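Aminopeptidase P; XAA-pro aminopeptidase (Streptococcus thermophilus, PDB 3IL0) probably acts as a metal-dependent aminopeptidase of the M24B family, this chain being its creatinase/prolidase-type N-terminal domain. Local coordinates at residues 52-57 and 73-78; 22-27 and 43-48; 90-95 and 114-119; 9-14 and 121-126. One frame throughout, in Å; residues are numbered along the deposited sequence.

Contact 1: 52-57 and 73-78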
loop_
_atom_site.group_PDB
_atom_site.type_symbol
_atom_site.label_atom_id
_atom_site.label_comp_id
_atom_site.label_asym_id
_atom_site.label_seq_id
_atom_site.Cartn_x
_atom_site.Cartn_y
_atom_site.Cartn_z
ATOM N N LEU A 52 2.572 -1.770 -5.564
ATOM C CA LEU A 52 2.615 -3.179 -5.278
ATOM C C LEU A 52 1.274 -3.675 -4.803
ATOM O O LEU A 52 0.584 -3.038 -3.990
ATOM C CB LEU A 52 3.659 -3.460 -4.211
ATOM C CG LEU A 52 5.102 -3.031 -4.457
ATOM C CD1 LEU A 52 5.973 -3.548 -3.321
ATOM C CD2 LEU A 52 5.610 -3.521 -5.896
ATOM N N PHE A 53 0.906 -4.845 -5.291
ATOM C CA PHE A 53 -0.297 -5.516 -4.811
ATOM C C PHE A 53 0.160 -6.855 -4.294
ATOM O O PHE A 53 0.774 -7.622 -5.041
ATOM C CB PHE A 53 -1.314 -5.693 -5.969
ATOM C CG PHE A 53 -2.578 -6.396 -5.565
ATOM C CD1 PHE A 53 -3.733 -5.671 -5.292
ATOM C CD2 PHE A 53 -2.614 -7.789 -5.444
ATOM C CE1 PHE A 53 -4.901 -6.315 -4.919
ATOM C CE2 PHE A 53 -3.760 -8.437 -5.042
ATOM C CZ PHE A 53 -4.919 -7.700 -4.797
ATOM N N LEU A 54 -0.133 -7.164 -3.040
ATOM C CA LEU A 54 0.428 -8.365 -2.462
ATOM C C LEU A 54 -0.676 -9.304 -2.019
ATOM O O LEU A 54 -1.538 -8.932 -1.218
ATOM C CB LEU A 54 1.406 -8.024 -1.299
ATOM C CG LEU A 54 2.582 -7.070 -1.612
ATOM C CD1 LEU A 54 2.344 -5.695 -1.055
ATOM C CD2 LEU A 54 3.868 -7.600 -1.069
ATOM N N THR A 55 -0.622 -10.536 -2.522
ATOM C CA THR A 55 -1.559 -11.573 -2.100
ATOM C C THR A 55 -0.963 -13.014 -2.106
ATOM O O THR A 55 0.151 -13.255 -2.583
ATOM C CB THR A 55 -2.833 -11.473 -2.950
ATOM O OG1 THR A 55 -3.848 -12.293 -2.378
ATOM C CG2 THR A 55 -2.559 -11.869 -4.384
ATOM N N ASP A 56 -1.714 -13.946 -1.523
ATOM C CA ASP A 56 -1.375 -15.393 -1.504
ATOM C C ASP A 56 -1.549 -16.115 -2.861
ATOM O O ASP A 56 -1.991 -15.517 -3.870
ATOM C CB ASP A 56 -2.221 -16.123 -0.458
ATOM C CG ASP A 56 -3.707 -16.074 -0.783
ATOM O OD1 ASP A 56 -4.073 -16.180 -1.987
ATOM O OD2 ASP A 56 -4.514 -15.916 0.174
ATOM N N SER A 57 -1.211 -17.412 -2.858
ATOM C CA SER A 57 -1.162 -18.238 -4.089
ATOM C C SER A 57 -2.560 -18.470 -4.648
ATOM O O SER A 57 -2.752 -18.710 -5.850
ATOM C CB SER A 57 -0.476 -19.585 -3.818
ATOM O OG SER A 57 -1.087 -20.224 -2.719
ATOM N N ILE A 73 2.542 -9.236 -6.471
ATOM C CA ILE A 73 3.568 -9.989 -5.759
ATOM C C ILE A 73 2.892 -11.133 -5.035
ATOM O O ILE A 73 2.024 -10.945 -4.171
ATOM C CB ILE A 73 4.372 -9.132 -4.723
ATOM C CG1 ILE A 73 4.847 -7.798 -5.312
ATOM C CG2 ILE A 73 5.557 -9.905 -4.205
ATOM C CD1 ILE A 73 5.801 -7.894 -6.481
ATOM N N GLU A 74 3.297 -12.342 -5.383
ATOM C CA GLU A 74 2.806 -13.517 -4.665
ATOM C C GLU A 74 3.515 -13.515 -3.336
ATOM O O GLU A 74 4.737 -13.436 -3.286
ATOM C CB GLU A 74 3.070 -14.813 -5.450
ATOM C CG GLU A 74 2.184 -16.004 -4.985
ATOM C CD GLU A 74 2.137 -17.189 -5.984
ATOM O OE1 GLU A 74 2.648 -17.055 -7.132
ATOM O OE2 GLU A 74 1.575 -18.249 -5.610
ATOM N N SER A 75 2.756 -13.540 -2.254
ATOM C CA SER A 75 3.363 -13.407 -0.938
ATOM C C SER A 75 2.443 -13.919 0.155
ATOM O O SER A 75 1.252 -13.681 0.134
ATOM C CB SER A 75 3.715 -11.928 -0.675
ATOM O OG SER A 75 3.961 -11.695 0.708
ATOM N N LYS A 76 3.027 -14.621 1.113
ATOM C CA LYS A 76 2.322 -15.069 2.293
ATOM C C LYS A 76 2.733 -14.257 3.535
ATOM O O LYS A 76 2.106 -14.399 4.595
ATOM C CB LYS A 76 2.607 -16.551 2.507
ATOM C CG LYS A 76 1.460 -17.356 3.122
ATOM C CD LYS A 76 1.855 -18.850 3.334
ATOM C CE LYS A 76 3.259 -19.033 4.007
ATOM N NZ LYS A 76 3.564 -20.440 4.402
ATOM N N ASP A 77 3.788 -13.431 3.434
ATOM C CA ASP A 77 4.057 -12.362 4.453
ATOM C C ASP A 77 4.289 -11.008 3.810
ATOM O O ASP A 77 5.429 -10.635 3.490
ATOM C CB ASP A 77 5.236 -12.663 5.379
ATOM C CG ASP A 77 5.152 -11.844 6.682
ATOM O OD1 ASP A 77 4.402 -10.795 6.761
ATOM O OD2 ASP A 77 5.823 -12.293 7.631
ATOM N N PRO A 78 3.190 -10.272 3.620
ATOM C CA PRO A 78 3.344 -9.123 2.768
ATOM C C PRO A 78 4.242 -8.026 3.366
ATOM O O PRO A 78 4.943 -7.363 2.591
ATOM C CB PRO A 78 1.902 -8.674 2.489
ATOM C CG PRO A 78 1.032 -9.511 3.430
ATOM C CD PRO A 78 1.792 -10.712 3.749
#
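Phe-53, whose backbone O accepts the amide N of Ile-73 at 2.8 Å, carries its ring on the same sheet face as Thr-55, the face Ile-73 does not use: the methyl CG2 of Thr-55 lies at the ring edge, in its plane, and Phe-37 meets it as an edge-to-face pair, with helices 28-35 and 60-66 also touching it. The two strands are the parallel ends of a beta-alpha-beta unit, strand 51-55, helix 60-66, strand 71-74, at one margin of the sheet. Two more backbone bonds tie them, the first from Thr-55 N to Ile-73 O (3.1 Å). Leu-54 and Ile-73 run side by side on one face, CD2 of Leu-54 resting 4.0 Å from CB of Ile-73. Leu-54 also reaches Pro-78, CB to CB at 3.9 Å, just where helix 78-88 begins after its N-cap Asp-77; Ile-82 of that helix packs on the same leucine. On the opposite face Thr-55 pairs with Glu-74, its OG1 bonded to the backbone O of Asn-41. The last backbone bond runs from Ser-75 N to Thr-55 O, the shortest of the three at 2.6 Å.

Contact 2: 22-27 and 43-48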
loop_
_atom_site.group_PDB
_atom_site.type_symbol
_atom_site.label_atom_id
_atom_site.label_comp_id
_atom_site.label_asym_id
_atom_site.label_seq_id
_atom_site.Cartn_x
_atom_site.Cartn_y
_atom_site.Cartn_z
ATOM N N ALA A 22 6.195 6.420 0.803
ATOM C CA ALA A 22 5.296 5.285 0.613
ATOM C C ALA A 22 4.064 5.350 1.550
ATOM O O ALA A 22 4.074 6.024 2.560
ATOM C CB ALA A 22 6.110 3.990 0.868
ATOM N N LEU A 23 3.023 4.635 1.174
ATOM C CA LEU A 23 1.867 4.425 1.987
ATOM C C LEU A 23 1.488 2.967 1.929
ATOM O O LEU A 23 1.348 2.367 0.848
ATOM C CB LEU A 23 0.694 5.283 1.538
ATOM C CG LEU A 23 -0.496 5.337 2.517
ATOM C CD1 LEU A 23 -0.152 6.037 3.869
ATOM C CD2 LEU A 23 -1.660 5.968 1.823
ATOM N N LEU A 24 1.362 2.382 3.102
ATOM C CA LEU A 24 0.823 1.082 3.228
ATOM C C LEU A 24 -0.718 1.273 3.280
ATOM O O LEU A 24 -1.218 2.035 4.093
ATOM C CB LEU A 24 1.361 0.505 4.523
ATOM C CG LEU A 24 0.804 -0.838 4.958
ATOM C CD1 LEU A 24 1.497 -1.874 4.097
ATOM C CD2 LEU A 24 1.005 -1.133 6.470
ATOM N N VAL A 25 -1.437 0.536 2.437
ATOM C CA VAL A 25 -2.889 0.559 2.342
ATOM C C VAL A 25 -3.430 -0.842 2.663
ATOM O O VAL A 25 -3.160 -1.789 1.952
ATOM C CB VAL A 25 -3.343 0.991 0.910
ATOM C CG1 VAL A 25 -4.835 1.014 0.810
ATOM C CG2 VAL A 25 -2.716 2.356 0.554
ATOM N N THR A 26 -4.133 -0.941 3.783
ATOM C CA THR A 26 -4.827 -2.123 4.264
ATOM C C THR A 26 -6.299 -1.676 4.250
ATOM O O THR A 26 -6.609 -0.450 4.223
ATOM C CB THR A 26 -4.380 -2.436 5.699
ATOM O OG1 THR A 26 -4.353 -1.206 6.464
ATOM C CG2 THR A 26 -2.959 -2.959 5.709
ATOM N N GLY A 27 -7.221 -2.628 4.229
ATOM C CA GLY A 27 -8.662 -2.283 4.149
ATOM C C GLY A 27 -9.139 -2.600 2.757
ATOM O O GLY A 27 -8.638 -2.014 1.798
ATOM N N THR A 43 -2.712 -6.680 0.246
ATOM C CA THR A 43 -2.072 -5.485 0.843
ATOM C C THR A 43 -1.589 -4.688 -0.342
ATOM O O THR A 43 -1.139 -5.262 -1.362
ATOM C CB THR A 43 -0.854 -5.822 1.772
ATOM O OG1 THR A 43 -1.273 -6.647 2.875
ATOM C CG2 THR A 43 -0.150 -4.517 2.361
ATOM N N VAL A 44 -1.677 -3.374 -0.227
ATOM C CA VAL A 44 -1.144 -2.476 -1.248
ATOM C C VAL A 44 -0.045 -1.624 -0.645
ATOM O O VAL A 44 -0.121 -1.212 0.534
ATOM C CB VAL A 44 -2.273 -1.636 -1.835
ATOM C CG1 VAL A 44 -1.760 -0.393 -2.602
ATOM C CG2 VAL A 44 -3.129 -2.543 -2.666
ATOM N N PHE A 45 0.979 -1.362 -1.440
ATOM C CA PHE A 45 2.050 -0.554 -0.989
ATOM C C PHE A 45 2.460 0.292 -2.189
ATOM O O PHE A 45 2.998 -0.243 -3.138
ATOM C CB PHE A 45 3.211 -1.430 -0.477
ATOM C CG PHE A 45 4.344 -0.642 0.156
ATOM C CD1 PHE A 45 4.220 -0.144 1.423
ATOM C CD2 PHE A 45 5.507 -0.397 -0.530
ATOM C CE1 PHE A 45 5.252 0.585 2.011
ATOM C CE2 PHE A 45 6.590 0.344 0.047
ATOM C CZ PHE A 45 6.456 0.818 1.319
ATOM N N ILE A 46 2.233 1.605 -2.117
ATOM C CA ILE A 46 2.485 2.560 -3.207
ATOM C C ILE A 46 3.591 3.545 -2.795
ATOM O O ILE A 46 3.561 4.128 -1.686
ATOM C CB ILE A 46 1.178 3.338 -3.645
ATOM C CG1 ILE A 46 0.132 2.351 -4.161
ATOM C CG2 ILE A 46 1.444 4.380 -4.783
ATOM C CD1 ILE A 46 -1.220 3.007 -4.494
ATOM N N THR A 47 4.569 3.694 -3.697
ATOM C CA THR A 47 5.642 4.689 -3.590
ATOM C C THR A 47 5.546 5.743 -4.773
ATOM O O THR A 47 4.680 5.643 -5.655
ATOM C CB THR A 47 7.013 3.944 -3.623
ATOM O OG1 THR A 47 7.330 3.591 -4.974
ATOM C CG2 THR A 47 6.914 2.637 -2.766
ATOM N N LYS A 48 6.431 6.733 -4.781
ATOM C CA LYS A 48 6.507 7.621 -5.910
ATOM C C LYS A 48 6.806 6.860 -7.199
ATOM O O LYS A 48 6.394 7.316 -8.256
ATOM C CB LYS A 48 7.518 8.701 -5.668
ATOM C CG LYS A 48 6.914 9.761 -4.738
ATOM C CD LYS A 48 7.815 10.927 -4.518
ATOM C CE LYS A 48 7.429 11.682 -3.253
ATOM N NZ LYS A 48 8.057 10.961 -2.110
#
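Phe-45 lies against Ala-22 and Leu-24 on one face of two antiparallel strands. Its CB leaves the backbone on that face, and with CG anti to the backbone N (chi1 -174°) the ring is swung across the neighbouring strand. CD1 lies against the backbone of that strand, 3.9 Å from Leu-23 O and close to Leu-24 CA, and also touches Leu-24 CD1. Further out, CE1 lies 3.7 Å from Ala-22 CB, and CE2 sits at nearly the same distance from that methyl. CZ comes nearest to it, obliquely, at 3.2 Å, a value short enough for two carbons to be doubtful. Beside the ring, Leu-24 turns its CD1 to Thr-43 CG2 (3.6 Å), the two side chains passing at a slant. Strands 22-25 and 42-47 are central in the six-stranded mixed sheet, and their short segments run at 166° to each other. Leu-23 with Ile-46 and Val-25 with Val-44 are the hydrogen-bonded pairs, each with two N-H...O bonds; the straightest is Val-25 N to Val-44 O, 2.9 Å. Their side chains occupy the other face, where Val-25 CB and Val-44 CB lie 3.9 Å apart and Phe-11 of helix 7-18 packs on Leu-23, Val-25 and Ile-46. On the Phe-45 face, Ile-82 and Val-86 of helix 78-88 pack on the ring, and Leu-108 of helix 102-111 on Leu-24.

Contact 3: 90-95 and 114-119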
loop_
_atom_site.group_PDB
_atom_site.type_symbol
_atom_site.label_atom_id
_atom_site.label_comp_id
_atom_site.label_asym_id
_atom_site.label_seq_id
_atom_site.Cartn_x
_atom_site.Cartn_y
_atom_site.Cartn_z
ATOM N N LYS A 90 15.638 2.363 -0.897
ATOM C CA LYS A 90 16.237 3.303 0.022
ATOM C C LYS A 90 15.185 4.329 0.541
ATOM O O LYS A 90 15.451 5.523 0.600
ATOM C CB LYS A 90 17.396 4.014 -0.692
ATOM C CG LYS A 90 18.711 3.180 -0.779
ATOM C CD LYS A 90 19.403 3.379 -2.093
ATOM C CE LYS A 90 20.101 4.719 -2.385
ATOM N NZ LYS A 90 21.229 4.442 -3.451
ATOM N N LEU A 91 13.997 3.878 0.906
ATOM C CA LEU A 91 12.920 4.821 1.245
ATOM C C LEU A 91 13.064 5.134 2.733
ATOM O O LEU A 91 13.619 4.354 3.456
ATOM C CB LEU A 91 11.555 4.237 0.890
ATOM C CG LEU A 91 11.365 3.842 -0.578
ATOM C CD1 LEU A 91 9.935 3.408 -0.862
ATOM C CD2 LEU A 91 11.722 4.993 -1.510
ATOM N N GLU A 92 12.584 6.281 3.197
ATOM C CA GLU A 92 12.709 6.600 4.604
ATOM C C GLU A 92 11.394 6.673 5.421
ATOM O O GLU A 92 11.323 6.198 6.544
ATOM C CB GLU A 92 13.433 7.922 4.713
ATOM C CG GLU A 92 13.496 8.451 6.119
ATOM C CD GLU A 92 14.013 7.415 7.109
ATOM O OE1 GLU A 92 14.846 6.566 6.689
ATOM O OE2 GLU A 92 13.605 7.452 8.302
ATOM N N THR A 93 10.384 7.321 4.868
ATOM C CA THR A 93 9.180 7.591 5.559
ATOM C C THR A 93 8.024 6.823 4.904
ATOM O O THR A 93 7.591 7.072 3.745
ATOM C CB THR A 93 8.957 9.115 5.629
ATOM O OG1 THR A 93 8.572 9.592 4.350
ATOM C CG2 THR A 93 10.234 9.830 6.008
ATOM N N ILE A 94 7.509 5.888 5.700
ATOM C CA ILE A 94 6.410 5.002 5.331
ATOM C C ILE A 94 5.147 5.513 6.071
ATOM O O ILE A 94 5.102 5.620 7.297
ATOM C CB ILE A 94 6.797 3.540 5.668
ATOM C CG1 ILE A 94 8.157 3.213 5.032
ATOM C CG2 ILE A 94 5.777 2.546 5.165
ATOM C CD1 ILE A 94 8.700 1.812 5.440
ATOM N N GLY A 95 4.164 5.943 5.304
ATOM C CA GLY A 95 2.902 6.320 5.868
ATOM C C GLY A 95 2.057 5.107 6.168
ATOM O O GLY A 95 2.145 4.088 5.493
ATOM N N GLY A 114 14.052 1.145 12.258
ATOM C CA GLY A 114 15.041 1.934 11.531
ATOM C C GLY A 114 14.503 2.863 10.471
ATOM O O GLY A 114 15.271 3.666 9.919
ATOM N N TYR A 115 13.212 2.738 10.138
ATOM C CA TYR A 115 12.539 3.659 9.239
ATOM C C TYR A 115 11.559 4.543 10.010
ATOM O O TYR A 115 11.234 4.272 11.116
ATOM C CB TYR A 115 11.780 2.875 8.151
ATOM C CG TYR A 115 12.655 1.913 7.433
ATOM C CD1 TYR A 115 13.392 2.328 6.354
ATOM C CD2 TYR A 115 12.808 0.590 7.879
ATOM C CE1 TYR A 115 14.238 1.465 5.700
ATOM C CE2 TYR A 115 13.685 -0.273 7.237
ATOM C CZ TYR A 115 14.384 0.182 6.138
ATOM O OH TYR A 115 15.249 -0.628 5.418
ATOM N N THR A 116 11.066 5.601 9.394
ATOM C CA THR A 116 10.152 6.508 10.056
ATOM C C THR A 116 8.757 6.064 9.616
ATOM O O THR A 116 8.463 6.048 8.415
ATOM C CB THR A 116 10.454 7.969 9.582
ATOM O OG1 THR A 116 11.814 8.301 9.911
ATOM C CG2 THR A 116 9.528 8.994 10.211
ATOM N N LEU A 117 7.933 5.654 10.569
ATOM C CA LEU A 117 6.512 5.389 10.353
ATOM C C LEU A 117 5.728 6.669 10.609
ATOM O O LEU A 117 5.883 7.335 11.644
ATOM C CB LEU A 117 6.022 4.257 11.268
ATOM C CG LEU A 117 6.633 2.872 10.982
ATOM C CD1 LEU A 117 6.201 1.856 12.048
ATOM C CD2 LEU A 117 6.226 2.390 9.663
ATOM N N SER A 118 4.873 7.019 9.670
ATOM C CA SER A 118 4.182 8.304 9.708
ATOM C C SER A 118 2.650 8.088 9.685
ATOM O O SER A 118 2.094 7.693 8.680
ATOM C CB SER A 118 4.608 9.116 8.489
ATOM O OG SER A 118 3.616 10.078 8.173
ATOM N N PRO A 119 1.986 8.312 10.811
ATOM C CA PRO A 119 0.559 8.051 10.814
ATOM C C PRO A 119 -0.197 9.059 9.961
ATOM O O PRO A 119 0.095 10.244 10.008
ATOM C CB PRO A 119 0.187 8.188 12.279
ATOM C CG PRO A 119 1.261 9.046 12.834
ATOM C CD PRO A 119 2.491 8.631 12.133
#
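Thr-116 is held through both ends of its backbone: its N bonds to Glu-92 O (2.9 Å) and its O accepts Ile-94 N. One step on, Ser-118 N bonds to Ile-94 O (2.8 Å). Gly-95 continues the pairing opposite Ser-118, its CA giving a CH...O contact to Ser-118 O. One side-chain hydrogen bond crosses, between two exposed residues. Thr-116 OG1 donates to Glu-92 OE2, 2.6 Å away, which accepts through its anti lone pair; the glutamate reaches back to it because its chain is bent at chi2 (51°). Thr-93 sends OG1 instead to the backbone O of Gly-19, while its CG2 lies alongside Thr-116 CB. The other apolar contacts lie on the sheet face of Ile-94 and Leu-117. Ile-94 CB meets Leu-117 CD2, and Ile-94 CD1 touches Tyr-115 CB (4.2 Å). The ring of Tyr-115 has Leu-91 O at its edge, near its plane, 3.5 Å from Tyr-115 CD1. Val-86 of helix 78-88 packs on both Ile-94 and Tyr-115, and Leu-108 of helix 102-111 on Leu-117. The parallel pairing, with helix 102-111 crossing between the strands, is that of a beta-alpha-beta unit: strand 93-97, helix 102-111 and the outermost strand 116-120.

Contact 4: 9-14 and 121-126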
loop_
_atom_site.group_PDB
_atom_site.type_symbol
_atom_site.label_atom_id
_atom_site.label_comp_id
_atom_site.label_asym_id
_atom_site.label_seq_id
_atom_site.Cartn_x
_atom_site.Cartn_y
_atom_site.Cartn_z
ATOM N N GLU A 9 -2.928 8.870 -9.985
ATOM C CA GLU A 9 -2.152 10.093 -10.118
ATOM C C GLU A 9 -2.481 11.115 -9.012
ATOM O O GLU A 9 -1.596 11.883 -8.617
ATOM C CB GLU A 9 -2.270 10.706 -11.516
ATOM C CG GLU A 9 -1.055 10.417 -12.434
ATOM C CD GLU A 9 -1.305 9.312 -13.510
ATOM O OE1 GLU A 9 -2.315 9.400 -14.287
ATOM O OE2 GLU A 9 -0.452 8.376 -13.613
ATOM N N ARG A 10 -3.711 11.133 -8.481
ATOM C CA ARG A 10 -3.945 11.932 -7.275
ATOM C C ARG A 10 -3.065 11.387 -6.133
ATOM O O ARG A 10 -2.469 12.147 -5.365
ATOM C CB ARG A 10 -5.399 11.893 -6.833
ATOM C CG ARG A 10 -6.340 12.864 -7.550
ATOM C CD ARG A 10 -7.747 12.299 -7.644
ATOM N NE ARG A 10 -8.478 12.931 -8.735
ATOM C CZ ARG A 10 -9.063 14.149 -8.679
ATOM N NH1 ARG A 10 -8.998 14.899 -7.569
ATOM N NH2 ARG A 10 -9.719 14.633 -9.750
ATOM N N PHE A 11 -3.020 10.060 -6.031
ATOM C CA PHE A 11 -2.359 9.375 -4.936
ATOM C C PHE A 11 -0.899 9.860 -4.892
ATOM O O PHE A 11 -0.398 10.329 -3.872
ATOM C CB PHE A 11 -2.432 7.852 -5.168
ATOM C CG PHE A 11 -2.097 7.012 -3.932
ATOM C CD1 PHE A 11 -3.080 6.269 -3.301
ATOM C CD2 PHE A 11 -0.796 6.979 -3.415
ATOM C CE1 PHE A 11 -2.787 5.505 -2.218
ATOM C CE2 PHE A 11 -0.484 6.219 -2.299
ATOM C CZ PHE A 11 -1.464 5.468 -1.709
ATOM N N ASP A 12 -0.252 9.769 -6.045
ATOM C CA ASP A 12 1.119 10.220 -6.232
ATOM C C ASP A 12 1.312 11.672 -5.775
ATOM O O ASP A 12 2.218 12.005 -5.004
ATOM C CB ASP A 12 1.433 10.074 -7.709
ATOM C CG ASP A 12 2.919 9.990 -7.990
ATOM O OD1 ASP A 12 3.618 11.019 -7.834
ATOM O OD2 ASP A 12 3.368 8.906 -8.411
ATOM N N ALA A 13 0.437 12.552 -6.239
ATOM C CA ALA A 13 0.535 13.951 -5.851
ATOM C C ALA A 13 0.420 14.120 -4.308
ATOM O O ALA A 13 1.068 14.987 -3.669
ATOM C CB ALA A 13 -0.554 14.725 -6.568
ATOM N N LYS A 14 -0.414 13.278 -3.711
ATOM C CA LYS A 14 -0.695 13.398 -2.294
ATOM C C LYS A 14 0.544 12.923 -1.528
ATOM O O LYS A 14 0.885 13.493 -0.495
ATOM C CB LYS A 14 -1.970 12.631 -1.944
ATOM C CG LYS A 14 -2.523 12.878 -0.533
ATOM C CD LYS A 14 -4.107 12.999 -0.554
ATOM C CE LYS A 14 -4.558 13.847 0.600
ATOM N NZ LYS A 14 -4.387 13.049 1.797
ATOM N N THR A 121 -4.039 10.695 8.683
ATOM C CA THR A 121 -5.474 10.842 8.908
ATOM C C THR A 121 -6.246 10.973 7.611
ATOM O O THR A 121 -6.059 11.936 6.882
ATOM C CB THR A 121 -5.772 12.095 9.699
ATOM O OG1 THR A 121 -5.010 12.034 10.909
ATOM C CG2 THR A 121 -7.241 12.182 10.027
ATOM N N ASN A 122 -7.145 10.028 7.352
ATOM C CA ASN A 122 -8.009 10.075 6.186
ATOM C C ASN A 122 -7.315 10.296 4.839
ATOM O O ASN A 122 -7.872 10.948 3.975
ATOM C CB ASN A 122 -9.028 11.193 6.393
ATOM C CG ASN A 122 -10.020 10.892 7.478
ATOM O OD1 ASN A 122 -10.166 9.747 7.945
ATOM N ND2 ASN A 122 -10.728 11.929 7.896
ATOM N N PHE A 123 -6.097 9.811 4.648
ATOM C CA PHE A 123 -5.381 10.054 3.369
ATOM C C PHE A 123 -6.220 9.541 2.194
ATOM O O PHE A 123 -6.418 10.227 1.194
ATOM C CB PHE A 123 -4.057 9.295 3.412
ATOM C CG PHE A 123 -3.207 9.395 2.164
ATOM C CD1 PHE A 123 -3.518 8.644 1.018
ATOM C CD2 PHE A 123 -2.040 10.167 2.181
ATOM C CE1 PHE A 123 -2.693 8.670 -0.107
ATOM C CE2 PHE A 123 -1.179 10.212 1.038
ATOM C CZ PHE A 123 -1.514 9.465 -0.107
ATOM N N MET A 124 -6.712 8.315 2.347
ATOM C CA MET A 124 -7.524 7.642 1.321
ATOM C C MET A 124 -8.888 8.248 1.107
ATOM O O MET A 124 -9.510 7.979 0.073
ATOM C CB MET A 124 -7.709 6.133 1.634
ATOM C CG MET A 124 -6.395 5.282 1.431
ATOM S SD MET A 124 -5.940 5.211 -0.303
ATOM C CE MET A 124 -7.582 4.930 -1.043
ATOM N N GLU A 125 -9.343 9.039 2.080
ATOM C CA GLU A 125 -10.703 9.596 2.105
ATOM C C GLU A 125 -10.991 10.534 0.937
ATOM O O GLU A 125 -12.031 10.438 0.306
ATOM C CB GLU A 125 -10.967 10.296 3.459
ATOM C CG GLU A 125 -12.353 10.062 4.036
ATOM C CD GLU A 125 -13.257 11.316 4.077
ATOM O OE1 GLU A 125 -12.920 12.292 4.814
ATOM O OE2 GLU A 125 -14.330 11.288 3.418
ATOM N N GLU A 126 -10.065 11.433 0.648
ATOM C CA GLU A 126 -10.189 12.340 -0.520
ATOM C C GLU A 126 -10.126 11.556 -1.789
ATOM O O GLU A 126 -10.951 11.722 -2.691
ATOM C CB GLU A 126 -9.072 13.372 -0.595
ATOM C CG GLU A 126 -7.845 13.019 0.223
ATOM C CD GLU A 126 -8.091 13.201 1.750
ATOM O OE1 GLU A 126 -7.423 14.068 2.386
ATOM O OE2 GLU A 126 -8.972 12.485 2.301
#
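Helix 7-18 passes the weakly bonded helical turn around 123-126 with CA atoms of Phe-11 and Met-124 8.3 Å apart and those of Lys-14 and Phe-123 8.1 Å apart, so no backbone meets backbone and side chains fill the gap. Phe-123 drives its edge into Phe-11: CE1 stands over the centre of the Phe-11 ring, the planes are inclined at 60° and the centroids are 5.0 Å apart, an edge-to-face stack. Beside it the sulfur SD of Met-124, on a chain folded at chi2 and chi3, reaches Phe-11 CE1 at 3.7 Å, an oblique Met-aromatic contact. The two helices thus meet near the sheet of this creatinase/prolidase-type domain: Leu-23 of strand 22-25 packs on Phe-123, and Leu-34 of helix 28-35 on Phe-11 and Met-124. Lys-14 then runs across one face of Phe-123, the chains sliding past each other in opposite directions. Its CG, anti to the backbone N (chi1 -169°), makes a CH-pi contact 3.8 Å from the ring centroid. Farther along, NZ lies 4.2 Å from the same centroid, an off-centre cation-pi contact. The ammonium also forms a salt bridge with Glu-126, a weak bond of 3.3 Å from NZ to OE1, while Glu-126 CG packs against the methylene CE of Lys-14.

Contacts 1, 2 and 3 belong to one mixed sheet: contact 2 holds its central antiparallel strands, while contacts 1 and 3 join the outermost strands to their parallel neighbours. Backbone bonds carry the pairing across: Leu-54 and Leu-52 bond to Thr-43 and Phe-45, and Gly-95 to Ala-22 and Leu-24. Contact 2 is buried and almost wholly apolar in its side chains; contact 1 is partly buried, and contact 3, at the surface, adds a carboxylate-hydroxyl bond. Contact 4 is also buried but pairs helices through rings and a lysine, with no backbone bonds across. It closes the chain around the other three and packs against the Leu-23/Ile-46 face of contact 2.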